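Long-range contact in cupin domain protein (Microcystis aeruginosa DIANCHI905, PDB 5ZBF), which is a cupin-superfamily isomerase that binds iron(II) and 4-hydroxyphenylpyruvic acid and takes part in making the Choi moiety of aeruginosins: residues Asp26-Lys39 / Val87-Arg101. Numbering follows the deposited sequence. Where two conformers were deposited one is given.
Sequences DTIFQLSVIAPNAK and VNPLSEPMIGFDLKR. With ENO (3-(4-hydroxy-phenyl)pyruvic acid), chain B.
Strands 27-34 and 94-101 run antiparallel in the wall of the N-terminal cupin domain, hydrogen-bonded at alternate pairs: I28-K100, Q30-D98, S32-G96 and I34-M94. Of the side chains on the face these pairs share, Q30 and K100 grip the carboxylate of 4-hydroxyphenylpyruvate: Q30 NE2 donates to O2 (3.2 Å), while the long K100 chain carries NZ to O1 (3.0 Å). In the conformers given, D98 OD1 takes a nearly straight bond from Q30 NE2 at 3.1 Å, above the carboxylate plane, and probably helps to orient the amide; a water bridges it to S32 OG. Further along, M94 bends its flexible chain to press CE on I34 CD1, a snug 3.4 Å.

The other face suits apolar residues: F29 and F97 lie nearly parallel but slid apart (planes at 18°), F160 packing on both. At the sheet's end T27 OG1 accepts from R101 NH2 (2.9 Å), in the guanidinium plane.

Beyond the strands, N88 ties down the type II turn A35-A38, asparagine offering donor and acceptor together. With CG anti to the backbone N (chi1 177°), ND2 donates to A35 O (3.0 Å) and E92 O, while OD1 accepts from L90 N in an Asx turn. Shortening N88 to an alanine is likely to cost A35 O and E92 O a donor and L90 N its acceptor, freeing loop 88-92 to shift against the turn. The strand pair thus walls a cupin barrel holding iron and ligand.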
loop_
_atom_site.group_PDB
_atom_site.type_symbol
_atom_site.label_atom_id
_atom_site.label_comp_id
_atom_site.label_asym_id
_atom_site.label_seq_id
_atom_site.Cartn_x
_atom_site.Cartn_y
_atom_site.Cartn_z
ATOM N N ASP A 26 13.761 -1.925 -5.256
ATOM C CA ASP A 26 13.985 -0.473 -5.242
ATOM C C ASP A 26 12.805 0.314 -4.674
ATOM O O ASP A 26 12.812 1.550 -4.694
ATOM C CB ASP A 26 14.350 0.034 -6.640
ATOM C CG ASP A 26 15.669 -0.517 -7.132
ATOM O OD1 ASP A 26 16.578 -0.752 -6.307
ATOM O OD2 ASP A 26 15.801 -0.712 -8.355
ATOM N N THR A 27 11.806 -0.401 -4.161
ATOM C CA THR A 27 10.677 0.208 -3.490
ATOM C C THR A 27 10.726 -0.136 -2.000
ATOM O O THR A 27 10.994 -1.278 -1.625
ATOM C CB THR A 27 9.356 -0.319 -4.077
ATOM O OG1 THR A 27 9.374 -0.148 -5.496
ATOM C CG2 THR A 27 8.150 0.403 -3.488
ATOM N N ILE A 28 10.492 0.868 -1.165
ATOM C CA ILE A 28 10.279 0.660 0.261
ATOM C C ILE A 28 8.783 0.729 0.548
ATOM O O ILE A 28 8.112 1.690 0.159
ATOM C CB ILE A 28 11.007 1.736 1.087
ATOM C CG1 ILE A 28 12.521 1.629 0.893
ATOM C CG2 ILE A 28 10.648 1.617 2.560
ATOM C CD1 ILE A 28 13.243 2.935 1.137
ATOM N N PHE A 29 8.268 -0.295 1.218
ATOM C CA PHE A 29 6.898 -0.304 1.700
ATOM C C PHE A 29 6.962 -0.214 3.214
ATOM O O PHE A 29 7.739 -0.939 3.842
ATOM C CB PHE A 29 6.193 -1.601 1.280
ATOM C CG PHE A 29 4.794 -1.750 1.830
ATOM C CD1 PHE A 29 3.692 -1.380 1.073
ATOM C CD2 PHE A 29 4.575 -2.247 3.116
ATOM C CE1 PHE A 29 2.406 -1.497 1.578
ATOM C CE2 PHE A 29 3.297 -2.352 3.630
ATOM C CZ PHE A 29 2.201 -2.006 2.849
ATOM N N GLN A 30 6.152 0.652 3.803
ATOM C CA GLN A 30 6.077 0.717 5.261
ATOM C C GLN A 30 4.664 0.761 5.803
ATOM O O GLN A 30 3.789 1.397 5.236
ATOM C CB GLN A 30 6.898 1.900 5.798
ATOM C CG GLN A 30 6.448 3.257 5.299
ATOM C CD GLN A 30 7.482 4.360 5.529
ATOM O OE1 GLN A 30 8.681 4.115 5.509
ATOM N NE2 GLN A 30 7.009 5.575 5.722
ATOM N N LEU A 31 4.446 0.053 6.909
ATOM C CA LEU A 31 3.236 0.209 7.691
ATOM C C LEU A 31 3.554 1.233 8.778
ATOM O O LEU A 31 4.625 1.164 9.393
ATOM C CB LEU A 31 2.819 -1.123 8.324
ATOM C CG LEU A 31 2.428 -2.277 7.409
ATOM C CD1 LEU A 31 2.275 -3.563 8.210
ATOM C CD2 LEU A 31 1.151 -1.948 6.654
ATOM N N SER A 32 2.634 2.170 8.976
ATOM C CA SER A 32 2.810 3.315 9.877
ATOM C C SER A 32 1.794 3.312 11.006
ATOM O O SER A 32 0.642 2.945 10.801
ATOM C CB SER A 32 2.610 4.620 9.098
ATOM O OG SER A 32 3.707 4.897 8.251
ATOM N N VAL A 33 2.221 3.756 12.187
ATOM C CA VAL A 33 1.318 4.066 13.272
ATOM C C VAL A 33 1.683 5.482 13.720
ATOM O O VAL A 33 2.794 5.719 14.224
ATOM C CB VAL A 33 1.433 3.091 14.457
ATOM C CG1 VAL A 33 0.397 3.446 15.515
ATOM C CG2 VAL A 33 1.263 1.647 13.985
ATOM N N ILE A 34 0.753 6.406 13.517
ATOM C CA ILE A 34 0.920 7.804 13.908
ATOM C C ILE A 34 0.086 8.088 15.161
ATOM O O ILE A 34 -1.123 7.831 15.202
ATOM C CB ILE A 34 0.534 8.774 12.771
ATOM C CG1 ILE A 34 1.462 8.573 11.561
ATOM C CG2 ILE A 34 0.575 10.224 13.247
ATOM C CD1 ILE A 34 1.150 9.473 10.388
ATOM N N ALA A 35 0.739 8.652 16.178
ATOM C CA ALA A 35 0.108 8.863 17.475
ATOM C C ALA A 35 -1.120 9.777 17.408
ATOM O O ALA A 35 -1.202 10.654 16.545
ATOM C CB ALA A 35 1.120 9.445 18.450
ATOM N N PRO A 36 -2.063 9.597 18.346
ATOM C CA PRO A 36 -3.169 10.532 18.483
ATOM C C PRO A 36 -2.711 11.990 18.459
ATOM O O PRO A 36 -1.687 12.338 19.061
ATOM C CB PRO A 36 -3.766 10.156 19.845
ATOM C CG PRO A 36 -3.479 8.701 19.979
ATOM C CD PRO A 36 -2.137 8.508 19.342
ATOM N N ASN A 37 -3.442 12.808 17.714
ATOM C CA ASN A 37 -3.246 14.250 17.661
ATOM C C ASN A 37 -1.870 14.721 17.156
ATOM O O ASN A 37 -1.537 15.887 17.300
ATOM C CB ASN A 37 -3.542 14.857 19.035
ATOM C CG ASN A 37 -4.909 14.451 19.574
ATOM O OD1 ASN A 37 -5.945 14.926 19.104
ATOM N ND2 ASN A 37 -4.915 13.567 20.559
ATOM N N ALA A 38 -1.098 13.831 16.540
ATOM C CA ALA A 38 0.250 14.160 16.094
ATOM C C ALA A 38 0.271 15.258 15.032
ATOM O O ALA A 38 -0.557 15.259 14.124
ATOM C CB ALA A 38 0.941 12.923 15.552
ATOM N N LYS A 39 1.224 16.183 15.182
ATOM C CA LYS A 39 1.657 17.074 14.110
ATOM C C LYS A 39 2.971 16.564 13.551
ATOM O O LYS A 39 3.939 16.389 14.292
ATOM C CB LYS A 39 1.873 18.499 14.618
ATOM C CG LYS A 39 0.599 19.226 14.985
ATOM C CD LYS A 39 0.871 20.521 15.721
ATOM C CE LYS A 39 1.695 21.493 14.907
ATOM N NZ LYS A 39 1.784 22.804 15.598
ATOM N N VAL A 87 -1.175 16.062 9.754
ATOM C CA VAL A 87 -1.730 16.113 11.099
ATOM C C VAL A 87 -2.700 14.948 11.255
ATOM O O VAL A 87 -3.496 14.669 10.364
ATOM C CB VAL A 87 -2.492 17.430 11.361
ATOM C CG1 VAL A 87 -3.291 17.356 12.663
ATOM C CG2 VAL A 87 -1.521 18.607 11.365
ATOM N N ASN A 88 -2.621 14.262 12.381
ATOM C CA ASN A 88 -3.662 13.317 12.764
ATOM C C ASN A 88 -4.752 14.101 13.503
ATOM O O ASN A 88 -4.525 14.549 14.640
ATOM C CB ASN A 88 -3.087 12.211 13.640
ATOM C CG ASN A 88 -4.149 11.238 14.128
ATOM O OD1 ASN A 88 -5.324 11.358 13.782
ATOM N ND2 ASN A 88 -3.742 10.281 14.943
ATOM N N PRO A 89 -5.933 14.272 12.874
ATOM C CA PRO A 89 -6.993 15.098 13.464
ATOM C C PRO A 89 -7.786 14.404 14.581
ATOM O O PRO A 89 -8.653 15.039 15.199
ATOM C CB PRO A 89 -7.918 15.358 12.269
ATOM C CG PRO A 89 -7.808 14.106 11.482
ATOM C CD PRO A 89 -6.364 13.704 11.571
ATOM N N LEU A 90 -7.505 13.117 14.825
ATOM C CA LEU A 90 -8.231 12.343 15.822
ATOM C C LEU A 90 -7.406 12.042 17.065
ATOM O O LEU A 90 -6.167 12.041 17.029
ATOM C CB LEU A 90 -8.681 11.004 15.224
ATOM C CG LEU A 90 -9.485 10.988 13.931
ATOM C CD1 LEU A 90 -9.930 9.557 13.672
ATOM C CD2 LEU A 90 -10.694 11.912 14.007
ATOM N N SER A 91 -8.115 11.725 18.149
ATOM C CA SER A 91 -7.481 11.261 19.381
ATOM C C SER A 91 -7.295 9.734 19.379
ATOM O O SER A 91 -7.084 9.122 20.425
ATOM C CB SER A 91 -8.301 11.710 20.593
ATOM O OG SER A 91 -8.452 13.122 20.600
ATOM N N GLU A 92 -7.367 9.125 18.195
ATOM C CA GLU A 92 -7.083 7.711 17.986
ATOM C C GLU A 92 -5.840 7.631 17.094
ATOM O O GLU A 92 -5.628 8.530 16.270
ATOM C CB GLU A 92 -8.253 7.046 17.259
ATOM C CG GLU A 92 -9.540 6.943 18.066
ATOM C CD GLU A 92 -9.459 5.934 19.188
ATOM O OE1 GLU A 92 -10.127 6.147 20.216
ATOM O OE2 GLU A 92 -8.730 4.931 19.053
ATOM N N PRO A 93 -5.023 6.570 17.236
ATOM C CA PRO A 93 -3.897 6.421 16.307
ATOM C C PRO A 93 -4.361 6.309 14.865
ATOM O O PRO A 93 -5.478 5.868 14.607
ATOM C CB PRO A 93 -3.232 5.105 16.741
ATOM C CG PRO A 93 -4.282 4.371 17.507
ATOM C CD PRO A 93 -5.147 5.415 18.144
ATOM N N MET A 94 -3.508 6.738 13.944
ATOM C CA MET A 94 -3.733 6.509 12.519
ATOM C C MET A 94 -2.841 5.333 12.124
ATOM O O MET A 94 -1.616 5.360 12.338
ATOM C CB MET A 94 -3.378 7.767 11.723
ATOM C CG MET A 94 -3.743 7.781 10.229
ATOM S SD MET A 94 -2.828 6.613 9.201
ATOM C CE MET A 94 -1.166 7.137 9.558
ATOM N N ILE A 95 -3.454 4.274 11.606
ATOM C CA ILE A 95 -2.695 3.161 11.051
ATOM C C ILE A 95 -2.755 3.288 9.531
ATOM O O ILE A 95 -3.848 3.367 8.975
ATOM C CB ILE A 95 -3.258 1.795 11.493
ATOM C CG1 ILE A 95 -3.467 1.706 13.027
ATOM C CG2 ILE A 95 -2.361 0.676 10.979
ATOM C CD1 ILE A 95 -2.257 1.970 13.871
ATOM N N GLY A 96 -1.596 3.336 8.867
ATOM C CA GLY A 96 -1.546 3.509 7.412
ATOM C C GLY A 96 -0.397 2.790 6.751
ATOM O O GLY A 96 0.318 2.031 7.389
ATOM N N PHE A 97 -0.245 2.996 5.441
ATOM C CA PHE A 97 0.950 2.518 4.759
ATOM C C PHE A 97 1.415 3.567 3.781
ATOM O O PHE A 97 0.635 4.441 3.390
ATOM C CB PHE A 97 0.729 1.179 4.042
ATOM C CG PHE A 97 -0.153 1.257 2.817
ATOM C CD1 PHE A 97 0.386 1.474 1.556
ATOM C CD2 PHE A 97 -1.513 1.075 2.929
ATOM C CE1 PHE A 97 -0.424 1.521 0.431
ATOM C CE2 PHE A 97 -2.326 1.110 1.819
ATOM C CZ PHE A 97 -1.786 1.338 0.562
ATOM N N ASP A 98 2.697 3.485 3.429
ATOM C CA ASP A 98 3.300 4.304 2.368
ATOM C C ASP A 98 4.207 3.441 1.509
ATOM O O ASP A 98 4.730 2.427 1.977
ATOM C CB ASP A 98 4.195 5.425 2.919
ATOM C CG ASP A 98 3.564 6.205 4.043
ATOM O OD1 ASP A 98 3.938 5.959 5.209
ATOM O OD2 ASP A 98 2.730 7.085 3.756
ATOM N N LEU A 99 4.425 3.878 0.272
ATOM C CA LEU A 99 5.442 3.312 -0.591
ATOM C C LEU A 99 6.296 4.458 -1.064
ATOM O O LEU A 99 5.778 5.527 -1.368
ATOM C CB LEU A 99 4.833 2.627 -1.810
ATOM C CG LEU A 99 4.113 1.326 -1.526
ATOM C CD1 LEU A 99 2.642 1.615 -1.280
ATOM C CD2 LEU A 99 4.302 0.344 -2.671
ATOM N N LYS A 100 7.605 4.229 -1.096
ATOM C CA LYS A 100 8.565 5.231 -1.536
ATOM C C LYS A 100 9.519 4.624 -2.552
ATOM O O LYS A 100 9.975 3.489 -2.390
ATOM C CB LYS A 100 9.322 5.815 -0.342
ATOM C CG LYS A 100 8.447 6.700 0.527
ATOM C CD LYS A 100 9.039 6.929 1.902
ATOM C CE LYS A 100 10.317 7.733 1.840
ATOM N NZ LYS A 100 10.696 8.184 3.209
ATOM N N ARG A 101 9.816 5.395 -3.598
ATOM C CA ARG A 101 10.586 4.908 -4.733
ATOM C C ARG A 101 11.103 6.106 -5.505
ATOM O O ARG A 101 10.375 7.086 -5.667
ATOM C CB ARG A 101 9.677 4.082 -5.642
ATOM C CG ARG A 101 10.373 3.472 -6.832
ATOM C CD ARG A 101 9.376 2.915 -7.821
ATOM N NE ARG A 101 10.069 2.396 -8.987
ATOM C CZ ARG A 101 10.707 1.227 -9.037
ATOM N NH1 ARG A 101 11.302 0.863 -10.162
ATOM N NH2 ARG A 101 10.751 0.419 -7.980
HETATM O O4 ENO B . 6.122 11.126 4.536
HETATM C C9 ENO B . 7.095 11.340 8.764
HETATM C C8 ENO B . 7.620 12.414 9.485
HETATM C C7 ENO B . 7.416 13.724 9.047
HETATM C C6 ENO B . 6.680 13.953 7.886
HETATM C C5 ENO B . 6.156 12.880 7.167
HETATM C C4 ENO B . 6.357 11.571 7.601
HETATM O O3 ENO B . 7.929 14.778 9.744
HETATM C C3 ENO B . 5.785 10.421 6.794
HETATM C C2 ENO B . 6.506 10.395 5.455
HETATM C C1 ENO B . 7.676 9.534 5.255
HETATM O O2 ENO B . 7.917 8.578 6.038
HETATM O O1 ENO B . 8.425 9.786 4.283
HETATM O O HOH W 1 12.122 -2.271 -7.756
HETATM O O HOH W 2 1.960 6.831 6.732
#